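Local coordinates for aminopeptidase-like protein (Chaetomium thermophilum, PDB 5JM6) that probably acts as a zinc-dependent aminopeptidase of the M18 family and assembles into a dodecamer linked to the Cvt pathway of selective autophagy, at residues A[480-483]-A[489-492]; A[259-264]-A[278-283]; A[361-366]-A[371-376]. One frame throughout, in Å; residues are numbered along the deposited sequence.

Contact 1: A[480-483]-A[489-492]; sequences PQLS and AMTG
Leu482 and Met490 form an antiparallel hydrogen-bonded pair, a single beta bridge between segments 480-483 and 489-492. Leu482 N gives a nearly straight bond to Met490 O at 3.0 Å, N-H...O 168°. The return bond, Met490 N to Leu482 O, is weak at 3.4 Å.

The rest is mostly apolar. Leu482 CB lies against Met490 CG at 3.6 Å. With chi1 at 57°, Met490 CG sits between its backbone N and carbonyl carbon. Thr491 CG2 rests on Gln481 CB at 3.5 Å and meets Pro480 O. Thr491 OG1 bonds to Gly492 O at 3.2 Å, tilted 34° from the carbonyl plane. Replacing Thr491 by a glycine would probably open a gap beside Gln481 CB and leave Gly492 O without that bond. Ala489 CB touches Leu482 O and, at 3.4 Å, Gln481 NE2.

Met490 packs on strand 299-302 and Thr491 on helix 305-320. Ser483 OG bonds to Thr206 O and Asp171 OD1 of the second subunit. The loop between the segments carries His485, which with Asp306 and Glu340 binds a zinc ion. The chemistry implies a buried antiparallel bridge of one good and one weak backbone bond plus small apolar contacts, joining two sheets near the metal site.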
ATOM      1  N   PRO A 480     -23.857 -14.191 -34.503  1.00 34.53           N
ATOM      2  CA  PRO A 480     -22.587 -14.048 -33.787  1.00 36.28           C
ATOM      3  C   PRO A 480     -21.696 -12.961 -34.371  1.00 35.83           C
ATOM      4  O   PRO A 480     -21.716 -12.710 -35.577  1.00 38.88           O
ATOM      5  CB  PRO A 480     -21.942 -15.427 -33.940  1.00 38.62           C
ATOM      6  CG  PRO A 480     -22.543 -15.983 -35.177  1.00 39.66           C
ATOM      7  CD  PRO A 480     -23.954 -15.484 -35.202  1.00 35.37           C
ATOM      8  N   GLN A 481     -20.926 -12.318 -33.501  1.00 37.59           N
ATOM      9  CA  GLN A 481     -20.085 -11.198 -33.890  1.00 37.52           C
ATOM     10  C   GLN A 481     -18.870 -11.065 -32.976  1.00 40.83           C
ATOM     11  O   GLN A 481     -18.935 -11.391 -31.789  1.00 42.05           O
ATOM     12  CB  GLN A 481     -20.905  -9.905 -33.876  1.00 39.69           C
ATOM     13  CG  GLN A 481     -20.120  -8.655 -33.536  1.00 40.00           C
ATOM     14  CD  GLN A 481     -21.011  -7.460 -33.316  1.00 48.03           C
ATOM     15  OE1 GLN A 481     -22.232  -7.583 -33.289  1.00 51.31           O
ATOM     16  NE2 GLN A 481     -20.406  -6.291 -33.160  1.00 46.51           N
ATOM     17  N   LEU A 482     -17.768 -10.579 -33.538  1.00 39.51           N
ATOM     18  CA  LEU A 482     -16.583 -10.234 -32.766  1.00 36.84           C
ATOM     19  C   LEU A 482     -16.473  -8.722 -32.606  1.00 36.52           C
ATOM     20  O   LEU A 482     -16.966  -7.966 -33.444  1.00 37.98           O
ATOM     21  CB  LEU A 482     -15.320 -10.783 -33.429  1.00 34.90           C
ATOM     22  CG  LEU A 482     -15.028 -12.253 -33.138  1.00 37.06           C
ATOM     23  CD1 LEU A 482     -13.632 -12.637 -33.601  1.00 35.32           C
ATOM     24  CD2 LEU A 482     -15.201 -12.528 -31.653  1.00 37.84           C
ATOM     25  N   SER A 483     -15.862  -8.298 -31.502  1.00 38.14           N
ATOM     26  CA  SER A 483     -15.574  -6.888 -31.243  1.00 37.30           C
ATOM     27  C   SER A 483     -16.838  -6.038 -31.205  1.00 37.82           C
ATOM     28  O   SER A 483     -16.901  -4.969 -31.814  1.00 39.25           O
ATOM     29  CB  SER A 483     -14.604  -6.339 -32.293  1.00 38.35           C
ATOM     30  OG  SER A 483     -13.409  -7.100 -32.324  1.00 46.42           O
ATOM     31  N   ALA A 489     -16.436  -3.521 -36.272  1.00 36.94           N
ATOM     32  CA  ALA A 489     -16.538  -4.915 -35.837  1.00 30.94           C
ATOM     33  C   ALA A 489     -16.406  -5.882 -37.012  1.00 32.67           C
ATOM     34  O   ALA A 489     -16.097  -5.471 -38.130  1.00 35.33           O
ATOM     35  CB  ALA A 489     -17.852  -5.146 -35.104  1.00 29.06           C
ATOM     36  N   MET A 490     -16.617  -7.169 -36.747  1.00 32.52           N
ATOM     37  CA  MET A 490     -16.570  -8.182 -37.798  1.00 33.13           C
ATOM     38  C   MET A 490     -17.529  -9.346 -37.544  1.00 35.88           C
ATOM     39  O   MET A 490     -17.725  -9.764 -36.403  1.00 39.82           O
ATOM     40  CB  MET A 490     -15.144  -8.720 -37.950  1.00 30.26           C
ATOM     41  CG  MET A 490     -14.569  -9.310 -36.672  1.00 36.08           C
ATOM     42  SD  MET A 490     -12.916 -10.007 -36.861  1.00 42.58           S
ATOM     43  CE  MET A 490     -13.273 -11.526 -37.734  1.00 40.94           C
ATOM     44  N   THR A 491     -18.136  -9.847 -38.616  1.00 30.07           N
ATOM     45  CA  THR A 491     -18.798 -11.149 -38.605  1.00 33.31           C
ATOM     46  C   THR A 491     -18.403 -11.892 -39.872  1.00 33.39           C
ATOM     47  O   THR A 491     -17.627 -11.382 -40.681  1.00 37.02           O
ATOM     48  CB  THR A 491     -20.343 -11.056 -38.536  1.00 33.41           C
ATOM     49  OG1 THR A 491     -20.859 -10.556 -39.775  1.00 34.52           O
ATOM     50  CG2 THR A 491     -20.787 -10.157 -37.402  1.00 39.28           C
ATOM     51  N   GLY A 492     -18.937 -13.094 -40.044  1.00 29.04           N
ATOM     52  CA  GLY A 492     -18.716 -13.846 -41.262  1.00 32.95           C
ATOM     53  C   GLY A 492     -19.499 -13.256 -42.419  1.00 32.18           C
ATOM     54  O   GLY A 492     -20.546 -12.640 -42.220  1.00 35.89           O
TER

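Contact 2: A[259-264]-A[278-283]; sequences PKLVKL and LNWELE
Leu261 and Val262, on the first turn of helix 259-268, meet Trp280 of strand 277-286 across a wide backbone gap, with CA of Val262 and CA of Trp280 10.2 Å apart. This is a helix packed on one face of a six-stranded antiparallel sheet, in which strand 277-286 lies between strands 174-183 and 139-141. Such a beta-rich part, apart from the sheet that carries the zinc site, is consistent with the dimerisation domain of M18 aminopeptidases. The gap is bridged by side chains alone, with no hydrogen bond across it.

Trp280 does most of the bridging. Its chi1 of 60° sets CG between the backbone N and the carbonyl carbon, and the six-membered end of the indole reaches the helix. There Val262 CG2 meets CH2 at 3.7 Å, and the two side chains cross at about a right angle. Val262 CA lies at the indole edge, in its plane, so the ring end abuts the helix backbone itself.

Within the strand, Leu282 CD1 covers one face of the indole, 3.3 Å above the plane. Phe253 adds an edge-to-face ring contact, and Leu141 of strand 139-141 touches Leu261, Trp280 and Leu282. The residues that meet across the contact are all buried, and their touching atoms are carbon. Leu261 also packs on Leu295 of the second subunit. At the helix side of the indole, the tip of one leucine branch, Leu261 CD2, stands 3.9 Å from Trp280 CZ2.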
ATOM      1  N   PRO A 259     -19.006  27.574 -38.319  1.00 40.84           N
ATOM      2  CA  PRO A 259     -19.520  28.306 -39.484  1.00 44.67           C
ATOM      3  C   PRO A 259     -19.395  27.485 -40.751  1.00 42.19           C
ATOM      4  O   PRO A 259     -20.267  27.496 -41.621  1.00 42.94           O
ATOM      5  CB  PRO A 259     -18.618  29.542 -39.555  1.00 47.04           C
ATOM      6  CG  PRO A 259     -18.045  29.683 -38.189  1.00 49.63           C
ATOM      7  CD  PRO A 259     -17.898  28.289 -37.664  1.00 43.16           C
ATOM      8  N   LYS A 260     -18.294  26.753 -40.824  1.00 44.62           N
ATOM      9  CA  LYS A 260     -17.942  25.986 -42.000  1.00 41.46           C
ATOM     10  C   LYS A 260     -18.768  24.719 -42.156  1.00 44.14           C
ATOM     11  O   LYS A 260     -18.970  24.237 -43.271  1.00 47.53           O
ATOM     12  CB  LYS A 260     -16.463  25.643 -41.950  1.00 44.76           C
ATOM     13  CG  LYS A 260     -15.716  26.359 -43.022  1.00 57.35           C
ATOM     14  CD  LYS A 260     -14.240  26.118 -42.985  1.00 70.49           C
ATOM     15  CE  LYS A 260     -13.560  27.321 -43.595  1.00 65.39           C
ATOM     16  NZ  LYS A 260     -12.164  27.012 -43.964  1.00 76.02           N
ATOM     17  N   LEU A 261     -19.234  24.176 -41.037  1.00 42.31           N
ATOM     18  CA  LEU A 261     -20.119  23.023 -41.075  1.00 39.73           C
ATOM     19  C   LEU A 261     -21.503  23.455 -41.542  1.00 41.13           C
ATOM     20  O   LEU A 261     -22.135  22.771 -42.345  1.00 39.55           O
ATOM     21  CB  LEU A 261     -20.197  22.352 -39.703  1.00 40.92           C
ATOM     22  CG  LEU A 261     -21.080  21.107 -39.587  1.00 31.84           C
ATOM     23  CD1 LEU A 261     -20.595  20.003 -40.514  1.00 31.13           C
ATOM     24  CD2 LEU A 261     -21.123  20.621 -38.147  1.00 33.12           C
ATOM     25  N   VAL A 262     -21.957  24.602 -41.044  1.00 41.09           N
ATOM     26  CA  VAL A 262     -23.258  25.144 -41.419  1.00 40.48           C
ATOM     27  C   VAL A 262     -23.342  25.387 -42.926  1.00 42.93           C
ATOM     28  O   VAL A 262     -24.309  24.979 -43.570  1.00 39.37           O
ATOM     29  CB  VAL A 262     -23.559  26.455 -40.665  1.00 38.15           C
ATOM     30  CG1 VAL A 262     -24.879  27.056 -41.132  1.00 35.93           C
ATOM     31  CG2 VAL A 262     -23.585  26.203 -39.165  1.00 35.79           C
ATOM     32  N   LYS A 263     -22.327  26.040 -43.489  1.00 43.92           N
ATOM     33  CA  LYS A 263     -22.301  26.292 -44.927  1.00 41.72           C
ATOM     34  C   LYS A 263     -22.245  24.989 -45.710  1.00 44.38           C
ATOM     35  O   LYS A 263     -22.855  24.867 -46.771  1.00 46.24           O
ATOM     36  CB  LYS A 263     -21.111  27.164 -45.322  1.00 36.42           C
ATOM     37  CG  LYS A 263     -21.059  28.532 -44.681  1.00 37.88           C
ATOM     38  CD  LYS A 263     -19.844  29.283 -45.197  1.00 38.19           C
ATOM     39  CE  LYS A 263     -19.140  30.037 -44.087  1.00 49.66           C
ATOM     40  NZ  LYS A 263     -17.778  30.476 -44.500  1.00 59.50           N
ATOM     41  N   LEU A 264     -21.501  24.020 -45.187  1.00 43.64           N
ATOM     42  CA  LEU A 264     -21.385  22.730 -45.848  1.00 45.26           C
ATOM     43  C   LEU A 264     -22.741  22.037 -45.852  1.00 47.26           C
ATOM     44  O   LEU A 264     -23.170  21.508 -46.873  1.00 44.49           O
ATOM     45  CB  LEU A 264     -20.327  21.859 -45.167  1.00 41.93           C
ATOM     46  CG  LEU A 264     -19.733  20.744 -46.030  1.00 47.01           C
ATOM     47  CD1 LEU A 264     -19.051  21.335 -47.253  1.00 46.93           C
ATOM     48  CD2 LEU A 264     -18.756  19.897 -45.230  1.00 44.12           C
ATOM     49  N   LEU A 278     -33.408  25.466 -38.074  1.00 33.13           N
ATOM     50  CA  LEU A 278     -33.887  25.647 -36.708  1.00 32.01           C
ATOM     51  C   LEU A 278     -33.068  24.820 -35.719  1.00 38.72           C
ATOM     52  O   LEU A 278     -32.887  25.211 -34.564  1.00 39.65           O
ATOM     53  CB  LEU A 278     -35.370  25.278 -36.611  1.00 34.42           C
ATOM     54  CG  LEU A 278     -36.302  25.871 -37.677  1.00 35.45           C
ATOM     55  CD1 LEU A 278     -37.724  25.362 -37.503  1.00 40.05           C
ATOM     56  CD2 LEU A 278     -36.277  27.393 -37.658  1.00 34.78           C
ATOM     57  N   ASN A 279     -32.570  23.685 -36.197  1.00 41.22           N
ATOM     58  CA  ASN A 279     -31.808  22.738 -35.393  1.00 36.89           C
ATOM     59  C   ASN A 279     -31.339  21.607 -36.293  1.00 38.58           C
ATOM     60  O   ASN A 279     -31.767  21.509 -37.443  1.00 37.18           O
ATOM     61  CB  ASN A 279     -32.653  22.177 -34.243  1.00 33.03           C
ATOM     62  CG  ASN A 279     -31.867  22.035 -32.954  1.00 39.65           C
ATOM     63  OD1 ASN A 279     -30.989  21.181 -32.837  1.00 43.28           O
ATOM     64  ND2 ASN A 279     -32.189  22.871 -31.972  1.00 38.39           N
ATOM     65  N   TRP A 280     -30.450  20.766 -35.785  1.00 38.57           N
ATOM     66  CA  TRP A 280     -30.140  19.526 -36.475  1.00 36.11           C
ATOM     67  C   TRP A 280     -29.706  18.460 -35.485  1.00 31.67           C
ATOM     68  O   TRP A 280     -29.315  18.761 -34.357  1.00 31.07           O
ATOM     69  CB  TRP A 280     -29.065  19.725 -37.556  1.00 31.88           C
ATOM     70  CG  TRP A 280     -27.724  20.249 -37.097  1.00 36.77           C
ATOM     71  CD1 TRP A 280     -27.053  19.920 -35.954  1.00 32.50           C
ATOM     72  CD2 TRP A 280     -26.856  21.122 -37.830  1.00 35.44           C
ATOM     73  NE1 TRP A 280     -25.845  20.572 -35.907  1.00 28.42           N
ATOM     74  CE2 TRP A 280     -25.698  21.313 -37.050  1.00 34.97           C
ATOM     75  CE3 TRP A 280     -26.954  21.775 -39.063  1.00 32.77           C
ATOM     76  CZ2 TRP A 280     -24.647  22.126 -37.465  1.00 32.36           C
ATOM     77  CZ3 TRP A 280     -25.909  22.586 -39.468  1.00 34.42           C
ATOM     78  CH2 TRP A 280     -24.771  22.754 -38.671  1.00 32.34           C
ATOM     79  N   GLU A 281     -29.820  17.207 -35.901  1.00 33.95           N
ATOM     80  CA  GLU A 281     -29.313  16.105 -35.112  1.00 33.11           C
ATOM     81  C   GLU A 281     -28.222  15.417 -35.913  1.00 31.09           C
ATOM     82  O   GLU A 281     -28.509  14.673 -36.847  1.00 32.02           O
ATOM     83  CB  GLU A 281     -30.446  15.141 -34.766  1.00 32.05           C
ATOM     84  CG  GLU A 281     -30.516  14.750 -33.306  1.00 30.22           C
ATOM     85  CD  GLU A 281     -31.833  14.090 -32.951  1.00 41.67           C
ATOM     86  OE1 GLU A 281     -31.808  13.019 -32.312  1.00 46.17           O
ATOM     87  OE2 GLU A 281     -32.893  14.647 -33.307  1.00 44.43           O
ATOM     88  N   LEU A 282     -26.973  15.642 -35.526  1.00 29.30           N
ATOM     89  CA  LEU A 282     -25.844  15.140 -36.296  1.00 32.85           C
ATOM     90  C   LEU A 282     -24.912  14.342 -35.406  1.00 32.52           C
ATOM     91  O   LEU A 282     -24.742  14.653 -34.226  1.00 36.43           O
ATOM     92  CB  LEU A 282     -25.084  16.290 -36.967  1.00 34.90           C
ATOM     93  CG  LEU A 282     -25.871  17.174 -37.939  1.00 28.12           C
ATOM     94  CD1 LEU A 282     -25.011  18.319 -38.439  1.00 24.88           C
ATOM     95  CD2 LEU A 282     -26.388  16.356 -39.106  1.00 28.07           C
ATOM     96  N   GLU A 283     -24.315  13.304 -35.977  1.00 31.96           N
ATOM     97  CA  GLU A 283     -23.384  12.464 -35.246  1.00 34.64           C
ATOM     98  C   GLU A 283     -22.152  12.182 -36.090  1.00 30.95           C
ATOM     99  O   GLU A 283     -22.149  12.412 -37.300  1.00 29.37           O
ATOM    100  CB  GLU A 283     -24.055  11.153 -34.832  1.00 34.48           C
ATOM    101  CG  GLU A 283     -24.663  10.386 -35.992  1.00 36.55           C
ATOM    102  CD  GLU A 283     -25.538   9.235 -35.539  1.00 44.48           C
ATOM    103  OE1 GLU A 283     -26.473   9.474 -34.745  1.00 47.13           O
ATOM    104  OE2 GLU A 283     -25.291   8.093 -35.978  1.00 50.10           O
TER

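Contact 3: A[361-366]-A[371-376]; sequences ILESFC and VPFGPG
Cys366 O accepts the shortest polar bond of this contact, from Val371 N at 2.8 Å. The bond is nearly straight, N-H...O 175°, and the donor lies in the carbonyl plane. It ties the chain just after helix 353-368 back to the helix's last turn.

Beyond this bond the loop folds along the helix, and Phe373 lays its ring against it. Phe373 CG stands opposite its own backbone N across the CA-CB bond (chi1 173°), which carries the ring to Leu362 and Glu363. Glu363 CB lies over one ring face, a CH-pi contact at 3.7 Å from the centroid and 20° off the normal, offset toward the rim. The aliphatic part of Glu363 serves as packing surface, while its carboxylate end leads away from the loop. Glu363 CA is also close, 3.4 Å from Phe373 CD1. Leu362 CG meets the ring at its edge, in plane, 3.9 Å from Phe373 CE1.

Cys366 SG is at the ring edge too, a sulfur-aromatic contact 5.4 Å from the centroid. The sulfur also rests 4.0 Å from Phe373 CB.

Pro375 of the third subunit packs on both Glu363 and Phe373, which places the contact at a subunit interface. It is a helix C-terminal region covered by the returning chain, the loop between helices 353-368 and 380-383, which lays Phe373 along it.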
ATOM      1  N   ILE A 361     -54.229  -2.473 -34.703  1.00 29.56           N
ATOM      2  CA  ILE A 361     -54.452  -3.413 -35.794  1.00 25.74           C
ATOM      3  C   ILE A 361     -55.612  -4.337 -35.462  1.00 30.76           C
ATOM      4  O   ILE A 361     -56.526  -4.521 -36.266  1.00 32.66           O
ATOM      5  CB  ILE A 361     -53.200  -4.264 -36.085  1.00 27.82           C
ATOM      6  CG1 ILE A 361     -52.010  -3.373 -36.442  1.00 29.16           C
ATOM      7  CG2 ILE A 361     -53.476  -5.244 -37.212  1.00 28.37           C
ATOM      8  CD1 ILE A 361     -50.683  -4.105 -36.415  1.00 23.31           C
ATOM      9  N   LEU A 362     -55.576  -4.908 -34.264  1.00 31.97           N
ATOM     10  CA  LEU A 362     -56.601  -5.850 -33.845  1.00 34.94           C
ATOM     11  C   LEU A 362     -57.972  -5.185 -33.748  1.00 35.29           C
ATOM     12  O   LEU A 362     -58.963  -5.733 -34.230  1.00 34.97           O
ATOM     13  CB  LEU A 362     -56.222  -6.487 -32.510  1.00 30.28           C
ATOM     14  CG  LEU A 362     -57.252  -7.456 -31.940  1.00 31.11           C
ATOM     15  CD1 LEU A 362     -57.575  -8.546 -32.950  1.00 29.33           C
ATOM     16  CD2 LEU A 362     -56.731  -8.055 -30.650  1.00 32.72           C
ATOM     17  N   GLU A 363     -58.030  -4.005 -33.138  1.00 32.31           N
ATOM     18  CA  GLU A 363     -59.293  -3.280 -33.037  1.00 36.48           C
ATOM     19  C   GLU A 363     -59.841  -2.932 -34.415  1.00 39.55           C
ATOM     20  O   GLU A 363     -61.055  -2.899 -34.621  1.00 35.24           O
ATOM     21  CB  GLU A 363     -59.130  -2.008 -32.210  1.00 34.46           C
ATOM     22  CG  GLU A 363     -60.392  -1.169 -32.148  1.00 35.52           C
ATOM     23  CD  GLU A 363     -60.099   0.299 -31.985  1.00 38.83           C
ATOM     24  OE1 GLU A 363     -59.183   0.793 -32.673  1.00 35.72           O
ATOM     25  OE2 GLU A 363     -60.782   0.956 -31.173  1.00 36.68           O
ATOM     26  N   SER A 364     -58.941  -2.675 -35.358  1.00 38.37           N
ATOM     27  CA  SER A 364     -59.345  -2.396 -36.729  1.00 35.00           C
ATOM     28  C   SER A 364     -60.071  -3.597 -37.330  1.00 40.88           C
ATOM     29  O   SER A 364     -61.165  -3.457 -37.874  1.00 45.99           O
ATOM     30  CB  SER A 364     -58.134  -2.023 -37.584  1.00 37.75           C
ATOM     31  OG  SER A 364     -58.522  -1.740 -38.917  1.00 41.22           O
ATOM     32  N   PHE A 365     -59.470  -4.778 -37.220  1.00 39.43           N
ATOM     33  CA  PHE A 365     -60.093  -5.984 -37.760  1.00 35.18           C
ATOM     34  C   PHE A 365     -61.325  -6.392 -36.963  1.00 41.34           C
ATOM     35  O   PHE A 365     -62.193  -7.094 -37.477  1.00 44.65           O
ATOM     36  CB  PHE A 365     -59.092  -7.138 -37.806  1.00 34.56           C
ATOM     37  CG  PHE A 365     -58.122  -7.041 -38.943  1.00 35.31           C
ATOM     38  CD1 PHE A 365     -58.459  -7.521 -40.198  1.00 28.48           C
ATOM     39  CD2 PHE A 365     -56.881  -6.460 -38.763  1.00 35.07           C
ATOM     40  CE1 PHE A 365     -57.571  -7.427 -41.250  1.00 31.79           C
ATOM     41  CE2 PHE A 365     -55.987  -6.364 -39.808  1.00 34.67           C
ATOM     42  CZ  PHE A 365     -56.334  -6.847 -41.056  1.00 33.44           C
ATOM     43  N   CYS A 366     -61.400  -5.950 -35.711  1.00 42.25           N
ATOM     44  CA  CYS A 366     -62.592  -6.185 -34.902  1.00 44.80           C
ATOM     45  C   CYS A 366     -63.775  -5.379 -35.432  1.00 47.42           C
ATOM     46  O   CYS A 366     -64.912  -5.850 -35.401  1.00 49.37           O
ATOM     47  CB  CYS A 366     -62.334  -5.839 -33.435  1.00 42.41           C
ATOM     48  SG  CYS A 366     -61.305  -7.029 -32.550  1.00 40.88           S
ATOM     49  N   VAL A 371     -66.875  -7.515 -34.252  1.00 52.28           N
ATOM     50  CA  VAL A 371     -66.501  -8.286 -33.084  1.00 48.63           C
ATOM     51  C   VAL A 371     -66.105  -7.254 -32.042  1.00 48.70           C
ATOM     52  O   VAL A 371     -65.484  -6.249 -32.385  1.00 50.45           O
ATOM     53  CB  VAL A 371     -65.330  -9.254 -33.384  1.00 47.52           C
ATOM     54  CG1 VAL A 371     -64.959 -10.077 -32.160  1.00 45.63           C
ATOM     55  CG2 VAL A 371     -65.672 -10.160 -34.560  1.00 47.09           C
ATOM     56  N   PRO A 372     -66.473  -7.475 -30.772  1.00 48.60           N
ATOM     57  CA  PRO A 372     -66.048  -6.476 -29.790  1.00 47.65           C
ATOM     58  C   PRO A 372     -64.541  -6.515 -29.588  1.00 43.70           C
ATOM     59  O   PRO A 372     -63.948  -7.594 -29.572  1.00 42.45           O
ATOM     60  CB  PRO A 372     -66.794  -6.894 -28.518  1.00 43.56           C
ATOM     61  CG  PRO A 372     -67.069  -8.348 -28.702  1.00 41.47           C
ATOM     62  CD  PRO A 372     -67.314  -8.524 -30.171  1.00 50.48           C
ATOM     63  N   PHE A 373     -63.927  -5.345 -29.469  1.00 42.57           N
ATOM     64  CA  PHE A 373     -62.518  -5.279 -29.123  1.00 36.96           C
ATOM     65  C   PHE A 373     -62.372  -5.109 -27.620  1.00 42.00           C
ATOM     66  O   PHE A 373     -63.098  -4.332 -27.001  1.00 45.20           O
ATOM     67  CB  PHE A 373     -61.811  -4.132 -29.845  1.00 32.35           C
ATOM     68  CG  PHE A 373     -60.399  -3.920 -29.383  1.00 33.62           C
ATOM     69  CD1 PHE A 373     -59.361  -4.651 -29.932  1.00 33.91           C
ATOM     70  CD2 PHE A 373     -60.114  -3.012 -28.377  1.00 33.75           C
ATOM     71  CE1 PHE A 373     -58.062  -4.465 -29.504  1.00 32.38           C
ATOM     72  CE2 PHE A 373     -58.820  -2.835 -27.935  1.00 32.44           C
ATOM     73  CZ  PHE A 373     -57.792  -3.555 -28.505  1.00 31.62           C
ATOM     74  N   GLY A 374     -61.421  -5.829 -27.037  1.00 39.12           N
ATOM     75  CA  GLY A 374     -61.158  -5.718 -25.618  1.00 37.34           C
ATOM     76  C   GLY A 374     -60.056  -6.644 -25.150  1.00 37.81           C
ATOM     77  O   GLY A 374     -59.408  -7.308 -25.958  1.00 36.71           O
ATOM     78  N   PRO A 375     -59.814  -6.674 -23.835  1.00 41.76           N
ATOM     79  CA  PRO A 375     -58.840  -7.624 -23.303  1.00 40.95           C
ATOM     80  C   PRO A 375     -59.397  -9.032 -23.415  1.00 40.28           C
ATOM     81  O   PRO A 375     -60.529  -9.278 -23.010  1.00 44.93           O
ATOM     82  CB  PRO A 375     -58.688  -7.189 -21.848  1.00 34.05           C
ATOM     83  CG  PRO A 375     -60.034  -6.634 -21.500  1.00 34.01           C
ATOM     84  CD  PRO A 375     -60.592  -6.023 -22.768  1.00 32.35           C
ATOM     85  N   GLY A 376     -58.624  -9.960 -23.951  1.00 37.18           N
ATOM     86  CA  GLY A 376     -59.153 -11.293 -24.124  1.00 38.91           C
ATOM     87  C   GLY A 376     -59.674 -11.597 -25.510  1.00 41.13           C
ATOM     88  O   GLY A 376     -60.026 -12.740 -25.774  1.00 48.05           O
TER

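Overall arrangement
The three contacts follow one another along the chain as 2, 3 and 1, and none touches another. Contact 1 is buried and lies nearest the centre of the chain, beside the zinc site. Contact 2 is also buried, but in the helix-covered six-stranded sheet, with its centre about 33 Å from that of contact 1. Contact 3 is the outermost and partly buried, on the opposite side of the chain's centre from contact 1. They join different elements: strand to strand, helix to strand, and helix to loop. Chemistry follows place. Contact 1 relies on backbone bonding, contact 2 on carbon packing, contact 3 on both. Contacts 1 and 2 touch the second subunit, contacts 2 and 3 the third.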